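Local coordinates for protein glutathione transferase (Leptospira interrogans serovar Lai, PDB 3UBK) that binds glutathione and probably transfers it to electrophilic substrates, at residues A[4-10]-A[28-34]; A[129-133]-A[178-182]; A[92-96]-A[152-157]; A[23-27]-A[75-81]. All blocks are in the same frame, centred on the assembly; numbering follows the deposited sequence.

Contact 1: A[4-10]-A[28-34]; sequences IKLHGAS and EYEQIRI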
loop_
_atom_site.group_PDB
_atom_site.type_symbol
_atom_site.label_atom_id
_atom_site.label_comp_id
_atom_site.label_asym_id
_atom_site.label_seq_id
_atom_site.Cartn_x
_atom_site.Cartn_y
_atom_site.Cartn_z
ATOM N N ILE A 4 6.325 -9.362 -21.556
ATOM C CA ILE A 4 5.463 -8.878 -20.491
ATOM C C ILE A 4 3.988 -9.018 -20.846
ATOM O O ILE A 4 3.538 -8.523 -21.874
ATOM C CB ILE A 4 5.751 -7.399 -20.180
ATOM C CG1 ILE A 4 7.201 -7.238 -19.717
ATOM C CG2 ILE A 4 4.783 -6.885 -19.122
ATOM C CD1 ILE A 4 7.697 -5.821 -19.770
ATOM N N LYS A 5 3.242 -9.718 -20.003
ATOM C CA LYS A 5 1.797 -9.782 -20.173
ATOM C C LYS A 5 1.135 -9.111 -18.982
ATOM O O LYS A 5 1.437 -9.441 -17.837
ATOM C CB LYS A 5 1.334 -11.233 -20.300
ATOM C CG LYS A 5 1.659 -11.857 -21.658
ATOM C CD LYS A 5 1.369 -13.341 -21.683
ATOM C CE LYS A 5 1.980 -13.993 -22.916
ATOM N NZ LYS A 5 1.787 -15.469 -22.910
ATOM N N LEU A 6 0.246 -8.163 -19.256
ATOM C CA LEU A 6 -0.527 -7.491 -18.222
ATOM C C LEU A 6 -1.986 -7.949 -18.277
ATOM O O LEU A 6 -2.705 -7.618 -19.223
ATOM C CB LEU A 6 -0.462 -5.976 -18.433
ATOM C CG LEU A 6 -1.173 -5.069 -17.424
ATOM C CD1 LEU A 6 -0.563 -5.252 -16.036
ATOM C CD2 LEU A 6 -1.089 -3.616 -17.876
ATOM N N HIS A 7 -2.416 -8.702 -17.270
ATOM C CA HIS A 7 -3.790 -9.196 -17.210
ATOM C C HIS A 7 -4.651 -8.184 -16.493
ATOM O O HIS A 7 -4.364 -7.810 -15.351
ATOM C CB HIS A 7 -3.858 -10.533 -16.470
ATOM C CG HIS A 7 -2.973 -11.592 -17.050
ATOM N ND1 HIS A 7 -3.460 -12.644 -17.794
ATOM C CD2 HIS A 7 -1.628 -11.753 -17.004
ATOM C CE1 HIS A 7 -2.453 -13.410 -18.179
ATOM N NE2 HIS A 7 -1.330 -12.894 -17.709
ATOM N N GLY A 8 -5.702 -7.729 -17.168
ATOM C CA GLY A 8 -6.646 -6.782 -16.581
ATOM C C GLY A 8 -7.119 -5.753 -17.599
ATOM O O GLY A 8 -6.366 -5.350 -18.484
ATOM N N ALA A 9 -8.366 -5.313 -17.458
ATOM C CA ALA A 9 -8.995 -4.420 -18.435
ATOM C C ALA A 9 -8.681 -2.948 -18.183
ATOM O O ALA A 9 -8.353 -2.548 -17.060
ATOM C CB ALA A 9 -10.508 -4.653 -18.469
ATOM N N SER A 10 -8.810 -2.142 -19.233
ATOM C CA SER A 10 -8.409 -0.742 -19.184
ATOM C C SER A 10 -9.369 0.138 -18.409
ATOM O O SER A 10 -9.131 1.327 -18.294
ATOM C CB SER A 10 -8.208 -0.169 -20.593
ATOM O OG SER A 10 -7.167 -0.848 -21.290
ATOM N N GLU A 28 7.654 -3.218 -24.265
ATOM C CA GLU A 28 6.629 -3.941 -25.012
ATOM C C GLU A 28 5.847 -4.875 -24.091
ATOM O O GLU A 28 6.429 -5.555 -23.245
ATOM C CB GLU A 28 7.254 -4.768 -26.131
ATOM C CG GLU A 28 7.923 -3.944 -27.218
ATOM C CD GLU A 28 8.618 -4.815 -28.249
ATOM O OE1 GLU A 28 8.295 -6.023 -28.326
ATOM O OE2 GLU A 28 9.486 -4.292 -28.979
ATOM N N TYR A 29 4.533 -4.920 -24.274
ATOM C CA TYR A 29 3.682 -5.765 -23.445
ATOM C C TYR A 29 2.444 -6.173 -24.239
ATOM O O TYR A 29 2.111 -5.549 -25.247
ATOM C CB TYR A 29 3.243 -4.987 -22.202
ATOM C CG TYR A 29 2.332 -3.838 -22.536
ATOM C CD1 TYR A 29 2.828 -2.694 -23.158
ATOM C CD2 TYR A 29 0.973 -3.891 -22.243
ATOM C CE1 TYR A 29 2.005 -1.639 -23.478
ATOM C CE2 TYR A 29 0.136 -2.834 -22.561
ATOM C CZ TYR A 29 0.655 -1.714 -23.179
ATOM O OH TYR A 29 -0.166 -0.661 -23.500
ATOM N N GLU A 30 1.772 -7.226 -23.793
ATOM C CA GLU A 30 0.425 -7.489 -24.272
ATOM C C GLU A 30 -0.552 -7.367 -23.114
ATOM O O GLU A 30 -0.299 -7.869 -22.018
ATOM C CB GLU A 30 0.320 -8.865 -24.926
ATOM C CG GLU A 30 0.560 -8.824 -26.440
ATOM C CD GLU A 30 0.082 -10.077 -27.155
ATOM O OE1 GLU A 30 -0.230 -11.081 -26.470
ATOM O OE2 GLU A 30 0.023 -10.054 -28.405
ATOM N N GLN A 31 -1.658 -6.676 -23.349
ATOM C CA GLN A 31 -2.685 -6.571 -22.331
ATOM C C GLN A 31 -3.772 -7.612 -22.586
ATOM O O GLN A 31 -4.347 -7.672 -23.677
ATOM C CB GLN A 31 -3.275 -5.165 -22.310
ATOM C CG GLN A 31 -4.280 -4.937 -21.207
ATOM C CD GLN A 31 -4.783 -3.504 -21.183
ATOM O OE1 GLN A 31 -4.371 -2.672 -22.002
ATOM N NE2 GLN A 31 -5.673 -3.203 -20.243
ATOM N N ILE A 32 -4.029 -8.434 -21.573
ATOM C CA ILE A 32 -5.032 -9.489 -21.648
ATOM C C ILE A 32 -6.233 -9.055 -20.842
ATOM O O ILE A 32 -6.167 -8.949 -19.616
ATOM C CB ILE A 32 -4.497 -10.822 -21.094
ATOM C CG1 ILE A 32 -3.232 -11.230 -21.853
ATOM C CG2 ILE A 32 -5.569 -11.920 -21.182
ATOM C CD1 ILE A 32 -3.382 -11.109 -23.355
ATOM N N ARG A 33 -7.327 -8.779 -21.542
ATOM C CA ARG A 33 -8.503 -8.214 -20.914
ATOM C C ARG A 33 -9.266 -9.311 -20.205
ATOM O O ARG A 33 -9.792 -10.230 -20.829
ATOM C CB ARG A 33 -9.392 -7.531 -21.954
ATOM C CG ARG A 33 -10.503 -6.669 -21.376
ATOM C CD ARG A 33 -11.229 -5.944 -22.494
ATOM N NE ARG A 33 -11.235 -6.767 -23.695
ATOM C CZ ARG A 33 -10.332 -6.682 -24.666
ATOM N NH1 ARG A 33 -9.348 -5.781 -24.596
ATOM N NH2 ARG A 33 -10.419 -7.499 -25.710
ATOM N N ILE A 34 -9.285 -9.223 -18.886
ATOM C CA ILE A 34 -10.136 -10.057 -18.077
ATOM C C ILE A 34 -10.676 -9.175 -16.969
ATOM O O ILE A 34 -10.197 -8.046 -16.759
ATOM C CB ILE A 34 -9.371 -11.244 -17.461
ATOM C CG1 ILE A 34 -8.171 -10.739 -16.650
ATOM C CG2 ILE A 34 -8.936 -12.221 -18.544
ATOM C CD1 ILE A 34 -7.517 -11.797 -15.788
#
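Leu6 sits between two residues of the neighbouring strand: its N donates to Glu30 O (2.8 Å) and its O accepts from Ile32 N. Glu30 N to Ile4 O and Gly8 N to Ile32 O extend this parallel ladder, His7 CA leaning on the latter carbonyl. The strands belong to the beta-alpha-beta unit 4-7, 13-25, 29-32 of the thioredoxin-like N-terminal domain.

Gln31 reaches furthest across. Its CB lies 4.0 Å from Leu6 O; CG, anti to the backbone N (chi1 -176°), runs past Gly8 O; and the extended chain brings CD near both Gly8 O and Ser10 OG. At the tip NE2 gives a nearly straight bond to Gly8 O (2.9 Å, 173°), which lies in the amide plane, and a more bent one to Ser10 OG (3.0 Å). OE1 accepts from Lys19 of helix 13-25. On the sheet face of His7 and Ile32, Ile32 CG1 lies over the His7 ring, and His7 NE2 bonds Glu55.

Gly8, at phi 142°, turns where a CB would strike the preceding carbonyl. A glutamine suits this place because one amide both donates and accepts, tying the loop after strand 4-7, near the glutathione-binding Ile51, to strand and helix.

Contact 2: A[129-133]-A[178-182]; sequences LVKGI and PLDLL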
loop_
_atom_site.group_PDB
_atom_site.type_symbol
_atom_site.label_atom_id
_atom_site.label_comp_id
_atom_site.label_asym_id
_atom_site.label_seq_id
_atom_site.Cartn_x
_atom_site.Cartn_y
_atom_site.Cartn_z
ATOM N N LEU A 129 -12.281 12.860 1.964
ATOM C CA LEU A 129 -11.577 13.223 0.734
ATOM C C LEU A 129 -10.943 14.599 0.840
ATOM O O LEU A 129 -9.808 14.801 0.414
ATOM C CB LEU A 129 -12.521 13.178 -0.471
ATOM C CG LEU A 129 -13.107 11.809 -0.817
ATOM C CD1 LEU A 129 -13.949 11.904 -2.074
ATOM C CD2 LEU A 129 -12.005 10.774 -0.992
ATOM N N VAL A 130 -11.681 15.550 1.408
ATOM C CA VAL A 130 -11.159 16.897 1.614
ATOM C C VAL A 130 -9.941 16.849 2.536
ATOM O O VAL A 130 -8.967 17.583 2.350
ATOM C CB VAL A 130 -12.237 17.850 2.215
ATOM C CG1 VAL A 130 -11.597 19.120 2.726
ATOM C CG2 VAL A 130 -13.306 18.179 1.171
ATOM N N LYS A 131 -10.001 15.987 3.543
ATOM C CA LYS A 131 -8.852 15.777 4.411
ATOM C C LYS A 131 -7.648 15.216 3.617
ATOM O O LYS A 131 -6.526 15.704 3.746
ATOM C CB LYS A 131 -9.231 14.831 5.545
ATOM C CG LYS A 131 -8.139 14.584 6.562
ATOM C CD LYS A 131 -8.619 13.572 7.601
ATOM C CE LYS A 131 -7.542 13.239 8.618
ATOM N NZ LYS A 131 -7.950 12.054 9.428
ATOM N N GLY A 132 -7.896 14.196 2.804
ATOM C CA GLY A 132 -6.829 13.584 1.997
ATOM C C GLY A 132 -6.193 14.569 1.032
ATOM O O GLY A 132 -4.974 14.575 0.841
ATOM N N ILE A 133 -7.024 15.424 0.433
ATOM C CA ILE A 133 -6.548 16.407 -0.538
ATOM C C ILE A 133 -5.613 17.418 0.100
ATOM O O ILE A 133 -4.540 17.711 -0.432
ATOM C CB ILE A 133 -7.723 17.143 -1.237
ATOM C CG1 ILE A 133 -8.579 16.159 -2.042
ATOM C CG2 ILE A 133 -7.212 18.267 -2.126
ATOM C CD1 ILE A 133 -7.845 15.510 -3.209
ATOM N N PRO A 178 -14.059 17.651 -4.117
ATOM C CA PRO A 178 -12.812 17.639 -3.355
ATOM C C PRO A 178 -11.609 17.970 -4.238
ATOM O O PRO A 178 -10.760 18.775 -3.859
ATOM C CB PRO A 178 -12.722 16.190 -2.864
ATOM C CG PRO A 178 -14.145 15.726 -2.804
ATOM C CD PRO A 178 -14.828 16.406 -3.957
ATOM N N LEU A 179 -11.545 17.356 -5.414
ATOM C CA LEU A 179 -10.403 17.555 -6.298
ATOM C C LEU A 179 -10.185 19.006 -6.694
ATOM O O LEU A 179 -9.063 19.413 -6.989
ATOM C CB LEU A 179 -10.511 16.673 -7.539
ATOM C CG LEU A 179 -9.566 15.482 -7.470
ATOM C CD1 LEU A 179 -9.642 14.671 -8.749
ATOM C CD2 LEU A 179 -8.154 15.989 -7.231
ATOM N N ASP A 180 -11.259 19.787 -6.700
ATOM C CA ASP A 180 -11.147 21.201 -7.024
ATOM C C ASP A 180 -10.242 21.898 -6.017
ATOM O O ASP A 180 -9.721 22.986 -6.275
ATOM C CB ASP A 180 -12.533 21.848 -7.066
ATOM C CG ASP A 180 -13.409 21.268 -8.164
ATOM O OD1 ASP A 180 -13.072 21.451 -9.353
ATOM O OD2 ASP A 180 -14.431 20.627 -7.841
ATOM N N LEU A 181 -10.041 21.258 -4.870
ATOM C CA LEU A 181 -9.177 21.812 -3.832
ATOM C C LEU A 181 -7.688 21.541 -4.082
ATOM O O LEU A 181 -6.827 22.231 -3.530
ATOM C CB LEU A 181 -9.599 21.281 -2.458
ATOM C CG LEU A 181 -11.031 21.650 -2.048
ATOM C CD1 LEU A 181 -11.532 20.763 -0.911
ATOM C CD2 LEU A 181 -11.122 23.133 -1.676
ATOM N N LEU A 182 -7.385 20.546 -4.919
ATOM C CA LEU A 182 -5.990 20.234 -5.263
ATOM C C LEU A 182 -5.394 21.233 -6.263
ATOM O O LEU A 182 -5.575 21.117 -7.479
ATOM C CB LEU A 182 -5.861 18.806 -5.798
ATOM C CG LEU A 182 -4.425 18.331 -6.068
ATOM C CD1 LEU A 182 -3.551 18.523 -4.847
ATOM C CD2 LEU A 182 -4.413 16.878 -6.488
#
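Ile133 carries the tight part of this contact, with each of its branches meeting a different piece of the 178-182 turn. CG2, set anti to the backbone N, presses on the turn where it ends: it lies 3.6 Å from Leu182 N and 3.9 Å from Leu182 CB, and it also touches Leu181 CB. CG1 passes beside Pro178 O (3.9 Å), and CD1, carried onward by chi2 of -65°, meets Leu179 CD2 at 4.1 Å, the two side chains crossing at about a right angle. A beta-branched isoleucine suits this place, since its two branches leave CB in different directions. One turn earlier on the helix, Leu129 lays its CB against the proline ring, 3.8 Å from Pro178 CG.

The contact belongs to the all-helical C-terminal domain of the transferase fold, where the loop between helices 153-169 and 185-193 closes over helix 119-139. Pro178 begins a short helical turn, in which its O accepts from Leu181 N, and its rigid ring suits such a start. Helix 86-111 backs the buried side, with Leu103 against Ile133 and Pro106 against Leu129.

Toward solvent the packing thins. There the side chain of Val130 meets the exposed Leu181: CG2 and CG1 both approach the single methyl CD1, the nearer at 3.8 Å. Lys131, one residue further along the helix, turns from the loop and packs on Gln38 of the second subunit.

Contact 3: A[92-96]-A[152-157]; sequences VREIS and TLADCS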
loop_
_atom_site.group_PDB
_atom_site.type_symbol
_atom_site.label_atom_id
_atom_site.label_comp_id
_atom_site.label_asym_id
_atom_site.label_seq_id
_atom_site.Cartn_x
_atom_site.Cartn_y
_atom_site.Cartn_z
ATOM N N VAL A 92 8.134 10.216 -3.218
ATOM C CA VAL A 92 7.370 9.559 -4.276
ATOM C C VAL A 92 6.443 8.476 -3.711
ATOM O O VAL A 92 5.259 8.388 -4.073
ATOM C CB VAL A 92 8.314 8.973 -5.369
ATOM C CG1 VAL A 92 7.585 7.944 -6.173
ATOM C CG2 VAL A 92 8.834 10.098 -6.272
ATOM N N ARG A 93 6.964 7.642 -2.811
ATOM C CA ARG A 93 6.118 6.612 -2.200
ATOM C C ARG A 93 5.002 7.204 -1.317
ATOM O O ARG A 93 3.874 6.720 -1.327
ATOM C CB ARG A 93 6.965 5.602 -1.406
ATOM C CG ARG A 93 7.901 4.779 -2.320
ATOM C CD ARG A 93 8.640 3.698 -1.537
ATOM N NE ARG A 93 9.358 2.763 -2.411
ATOM C CZ ARG A 93 10.679 2.748 -2.558
ATOM N NH1 ARG A 93 11.437 3.599 -1.873
ATOM N NH2 ARG A 93 11.252 1.861 -3.368
ATOM N N GLU A 94 5.319 8.243 -0.559
ATOM C CA GLU A 94 4.302 8.923 0.258
ATOM C C GLU A 94 3.144 9.435 -0.606
ATOM O O GLU A 94 1.967 9.181 -0.322
ATOM C CB GLU A 94 4.940 10.080 1.026
ATOM C CG GLU A 94 5.816 9.633 2.201
ATOM C CD GLU A 94 6.720 10.741 2.717
ATOM O OE1 GLU A 94 7.014 11.680 1.953
ATOM O OE2 GLU A 94 7.148 10.667 3.888
ATOM N N ILE A 95 3.478 10.139 -1.681
ATOM C CA ILE A 95 2.443 10.689 -2.553
ATOM C C ILE A 95 1.538 9.593 -3.093
ATOM O O ILE A 95 0.299 9.696 -3.054
ATOM C CB ILE A 95 3.058 11.471 -3.728
ATOM C CG1 ILE A 95 3.754 12.722 -3.198
ATOM C CG2 ILE A 95 1.971 11.783 -4.769
ATOM C CD1 ILE A 95 4.702 13.367 -4.178
ATOM N N SER A 96 2.150 8.530 -3.598
ATOM C CA SER A 96 1.374 7.420 -4.153
ATOM C C SER A 96 0.471 6.756 -3.127
ATOM O O SER A 96 -0.668 6.397 -3.431
ATOM C CB SER A 96 2.300 6.377 -4.787
ATOM O OG SER A 96 1.558 5.224 -5.141
ATOM N N THR A 152 7.559 9.878 -12.284
ATOM C CA THR A 152 7.897 8.864 -11.276
ATOM C C THR A 152 6.720 7.963 -11.038
ATOM O O THR A 152 5.666 8.132 -11.650
ATOM C CB THR A 152 8.232 9.475 -9.904
ATOM O OG1 THR A 152 7.057 10.102 -9.373
ATOM C CG2 THR A 152 9.358 10.488 -10.017
ATOM N N LEU A 153 6.890 7.023 -10.112
ATOM C CA LEU A 153 5.792 6.160 -9.669
ATOM C C LEU A 153 4.567 6.989 -9.261
ATOM O O LEU A 153 3.417 6.578 -9.452
ATOM C CB LEU A 153 6.250 5.345 -8.440
ATOM C CG LEU A 153 5.099 4.608 -7.734
ATOM C CD1 LEU A 153 4.614 3.456 -8.622
ATOM C CD2 LEU A 153 5.502 4.083 -6.345
ATOM N N ALA A 154 4.807 8.130 -8.639
ATOM C CA ALA A 154 3.681 8.926 -8.160
ATOM C C ALA A 154 2.796 9.438 -9.317
ATOM O O ALA A 154 1.613 9.708 -9.122
ATOM C CB ALA A 154 4.171 10.077 -7.290
ATOM N N ASP A 155 3.362 9.554 -10.521
ATOM C CA ASP A 155 2.553 9.959 -11.684
ATOM C C ASP A 155 1.694 8.812 -12.183
ATOM O O ASP A 155 0.615 9.030 -12.713
ATOM C CB ASP A 155 3.432 10.514 -12.815
ATOM C CG ASP A 155 4.118 11.799 -12.421
ATOM O OD1 ASP A 155 3.427 12.836 -12.362
ATOM O OD2 ASP A 155 5.341 11.781 -12.167
ATOM N N CYS A 156 2.176 7.584 -12.031
ATOM C CA CYS A 156 1.362 6.427 -12.392
ATOM C C CYS A 156 0.132 6.378 -11.491
ATOM O O CYS A 156 -1.001 6.233 -11.955
ATOM C CB CYS A 156 2.166 5.142 -12.238
ATOM S SG CYS A 156 3.694 5.103 -13.238
ATOM N N SER A 157 0.350 6.483 -10.190
ATOM C CA SER A 157 -0.752 6.498 -9.240
ATOM C C SER A 157 -1.600 7.759 -9.409
ATOM O O SER A 157 -2.823 7.704 -9.453
ATOM C CB SER A 157 -0.219 6.396 -7.810
ATOM O OG SER A 157 0.317 5.109 -7.578
#
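The 92-96 piece of helix 86-111 and the 153-157 turn that opens helix 153-169 run almost parallel, their directions 8° apart and their axes 8.4 Å from each other, with Ser96 and Ala154 the nearest pair at 4.9 Å between CA atoms. Small residues permit this closeness: Ala154 offers one methyl, which lies 3.8 Å from Ile95 CG2.

Val92 CG1 touches Leu153 CB (3.7 Å), while CG2 meets Thr152 tip to tip, 3.6 Å from OG1. That threonine is the N-cap. Chi1 of 65° holds OG1 between the backbone N and the carbonyl carbon, where it accepts from Ala154 N; Asp155 OD2 takes the bond from Thr152 N with its anti lone pair, completing a capping box. Asp155 OD1 accepts from Tyr188 OH and Ile146 N, so the carboxylate is fixed at both oxygens. This buried N-capping box is a hallmark of the glutathione transferase C-terminal domain.

One turn further along, in one of two Ser157 conformers, Ser96 OG and Ser157 OG come to 2.7 Å and may bond, in either direction.

The cap satisfies N-H groups at the helix start, so polar atoms can sit among aliphatic side chains, as can the hydroxyls in the conformer where they meet.

Contact 4: A[23-27]-A[75-81]; sequences LEKGL and FPQTPKL. With SO4 (sulfate ion), chain D.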
loop_
_atom_site.group_PDB
_atom_site.type_symbol
_atom_site.label_atom_id
_atom_site.label_comp_id
_atom_site.label_asym_id
_atom_site.label_seq_id
_atom_site.Cartn_x
_atom_site.Cartn_y
_atom_site.Cartn_z
ATOM N N LEU A 23 4.337 1.970 -20.352
ATOM C CA LEU A 23 4.358 2.816 -21.547
ATOM C C LEU A 23 5.447 3.863 -21.467
ATOM O O LEU A 23 6.128 4.135 -22.455
ATOM C CB LEU A 23 3.006 3.513 -21.738
ATOM C CG LEU A 23 1.907 2.556 -22.201
ATOM C CD1 LEU A 23 0.538 3.257 -22.153
ATOM C CD2 LEU A 23 2.248 2.033 -23.616
ATOM N N GLU A 24 5.611 4.459 -20.290
ATOM C CA GLU A 24 6.565 5.546 -20.152
ATOM C C GLU A 24 8.019 5.091 -20.330
ATOM O O GLU A 24 8.840 5.846 -20.874
ATOM C CB GLU A 24 6.370 6.264 -18.815
ATOM C CG GLU A 24 7.056 7.614 -18.762
ATOM C CD GLU A 24 6.378 8.667 -19.648
ATOM O OE1 GLU A 24 5.229 8.461 -20.105
ATOM O OE2 GLU A 24 6.996 9.718 -19.863
ATOM N N LYS A 25 8.321 3.870 -19.875
ATOM C CA LYS A 25 9.621 3.243 -20.080
ATOM C C LYS A 25 9.799 2.740 -21.517
ATOM O O LYS A 25 10.914 2.438 -21.943
ATOM C CB LYS A 25 9.814 2.061 -19.114
ATOM C CG LYS A 25 10.142 2.467 -17.675
ATOM C CD LYS A 25 10.429 1.257 -16.807
ATOM C CE LYS A 25 10.703 1.670 -15.361
ATOM N NZ LYS A 25 12.076 2.310 -15.172
ATOM N N GLY A 26 8.693 2.616 -22.239
ATOM C CA GLY A 26 8.733 2.136 -23.610
ATOM C C GLY A 26 8.833 0.629 -23.703
ATOM O O GLY A 26 9.347 0.101 -24.682
ATOM N N LEU A 27 8.367 -0.078 -22.683
ATOM C CA LEU A 27 8.444 -1.532 -22.693
ATOM C C LEU A 27 7.364 -2.101 -23.609
ATOM O O LEU A 27 6.279 -1.538 -23.708
ATOM C CB LEU A 27 8.246 -2.097 -21.284
ATOM C CG LEU A 27 9.285 -1.698 -20.231
ATOM C CD1 LEU A 27 8.851 -2.101 -18.823
ATOM C CD2 LEU A 27 10.619 -2.319 -20.570
ATOM N N PHE A 75 13.834 -3.324 -15.096
ATOM C CA PHE A 75 13.972 -2.426 -16.256
ATOM C C PHE A 75 14.222 -0.989 -15.810
ATOM O O PHE A 75 13.316 -0.146 -15.885
ATOM C CB PHE A 75 12.707 -2.477 -17.120
ATOM C CG PHE A 75 12.442 -3.832 -17.742
ATOM C CD1 PHE A 75 13.299 -4.340 -18.705
ATOM C CD2 PHE A 75 11.332 -4.586 -17.368
ATOM C CE1 PHE A 75 13.059 -5.589 -19.290
ATOM C CE2 PHE A 75 11.080 -5.827 -17.948
ATOM C CZ PHE A 75 11.946 -6.326 -18.917
ATOM N N PRO A 76 15.452 -0.694 -15.350
ATOM C CA PRO A 76 15.741 0.595 -14.721
ATOM C C PRO A 76 15.915 1.748 -15.718
ATOM O O PRO A 76 16.206 2.863 -15.303
ATOM C CB PRO A 76 17.060 0.331 -13.956
ATOM C CG PRO A 76 17.735 -0.777 -14.746
ATOM C CD PRO A 76 16.592 -1.624 -15.284
ATOM N N GLN A 77 15.720 1.489 -17.007
ATOM C CA GLN A 77 15.764 2.555 -18.018
ATOM C C GLN A 77 14.770 3.664 -17.693
ATOM O O GLN A 77 13.761 3.430 -17.009
ATOM C CB GLN A 77 15.486 2.013 -19.424
ATOM C CG GLN A 77 14.213 1.150 -19.577
ATOM C CD GLN A 77 14.508 -0.340 -19.547
ATOM O OE1 GLN A 77 15.285 -0.816 -18.716
ATOM N NE2 GLN A 77 13.902 -1.083 -20.476
ATOM N N THR A 78 15.047 4.863 -18.205
ATOM C CA THR A 78 14.250 6.031 -17.864
ATOM C C THR A 78 12.774 5.883 -18.262
ATOM O O THR A 78 12.452 5.268 -19.267
ATOM C CB THR A 78 14.871 7.311 -18.454
ATOM O OG1 THR A 78 15.004 7.180 -19.874
ATOM C CG2 THR A 78 16.251 7.542 -17.845
ATOM N N PRO A 79 11.862 6.431 -17.439
ATOM C CA PRO A 79 12.142 7.112 -16.187
ATOM C C PRO A 79 12.290 6.110 -15.060
ATOM O O PRO A 79 11.690 5.014 -15.076
ATOM C CB PRO A 79 10.873 7.937 -15.947
ATOM C CG PRO A 79 9.776 7.058 -16.518
ATOM C CD PRO A 79 10.420 6.453 -17.766
ATOM N N LYS A 80 13.087 6.501 -14.083
ATOM C CA LYS A 80 13.195 5.772 -12.838
ATOM C C LYS A 80 11.956 6.063 -12.010
ATOM O O LYS A 80 11.767 7.191 -11.534
ATOM C CB LYS A 80 14.457 6.236 -12.117
ATOM C CG LYS A 80 15.717 5.786 -12.860
ATOM C CD LYS A 80 16.986 6.382 -12.292
ATOM C CE LYS A 80 18.192 6.033 -13.175
ATOM N NZ LYS A 80 18.358 4.553 -13.396
ATOM N N LEU A 81 11.092 5.064 -11.854
ATOM C CA LEU A 81 9.849 5.273 -11.128
ATOM C C LEU A 81 10.137 5.562 -9.665
ATOM O O LEU A 81 9.403 6.294 -9.016
ATOM C CB LEU A 81 8.923 4.066 -11.276
ATOM C CG LEU A 81 8.614 3.712 -12.737
ATOM C CD1 LEU A 81 7.693 2.520 -12.774
ATOM C CD2 LEU A 81 7.979 4.912 -13.464
HETATM S S SO4 D . 18.337 5.696 -19.878
HETATM O O1 SO4 D . 17.305 4.779 -20.321
HETATM O O2 SO4 D . 18.169 7.029 -20.464
HETATM O O3 SO4 D . 18.285 5.762 -18.424
HETATM O O4 SO4 D . 19.635 5.165 -20.295
HETATM O O HOH W 1 12.548 0.386 -22.701
HETATM O O HOH W 2 13.208 4.029 -21.517
#
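Lys25 NZ is held by three carbonyl oxygens of the loop at once: Gln77 O and Pro79 O, each at 2.7 Å, and Phe75 O at 2.8 Å. The bonds differ in direction, that to Gln77 running nearly along the C=O bond, that to Phe75 lying in the carbonyl plane, and that to Pro79 tilted 33° from its plane. Asp72 on helix 64-74 adds a salt bridge to the same nitrogen and also accepts from Leu81 N. The lysine chain is extended until a bend at chi4 (-74°) turns the ammonium group toward the loop carbonyls, with CE passing 3.9 Å from Leu81 CG.

Around this grip the loop 75-81 folds over the end of helix 13-25, which closes in a Schellman motif at Gly26, whose positive phi suits a residue without a side chain. Leu27 follows and puts CD2 over one face of the Phe75 ring, a CH-pi contact 3.9 Å from the centroid. Elsewhere along the loop Glu24 CG meets Pro79 CG at 3.6 Å, the side chains crossing at about a right angle; a cis peptide precedes this proline, and Glu24 itself ends in a salt bridge with Lys195. Two waters bind Lys25 O, one linking it to Gln77 NE2 and the other to Thr78 O. A sulfate, probably from the crystallisation liquor, accepts from Thr78 N.

A lysine is apt here because its ammonium group can donate to several carbonyls; the oxygens and Asp72 would be expected to stabilise its positive charge, pinning an irregular loop to a helix end.

Overall arrangement
Contact 3 is wholly buried and contact 2 largely so; contact 1 is partly buried, and contact 4 lies at the surface. Contacts 1 and 4 share the N-terminal domain and touch through Ile4, Leu27 and Phe75, the strands of contact 1 being joined by the helix whose end contact 4 holds. Contacts 2 and 3 both use helices of the C-terminal domain, their centres about 17 Å apart, and both adjoin the second subunit. Contact 4 meets contact 3 where Leu153 N probably bonds Leu81 O, linking the domains. Chemistry follows place: backbone ladder in the sheet, purely apolar packing in contact 2, aliphatic packing around a helix cap in contact 3, charge and water in contact 4.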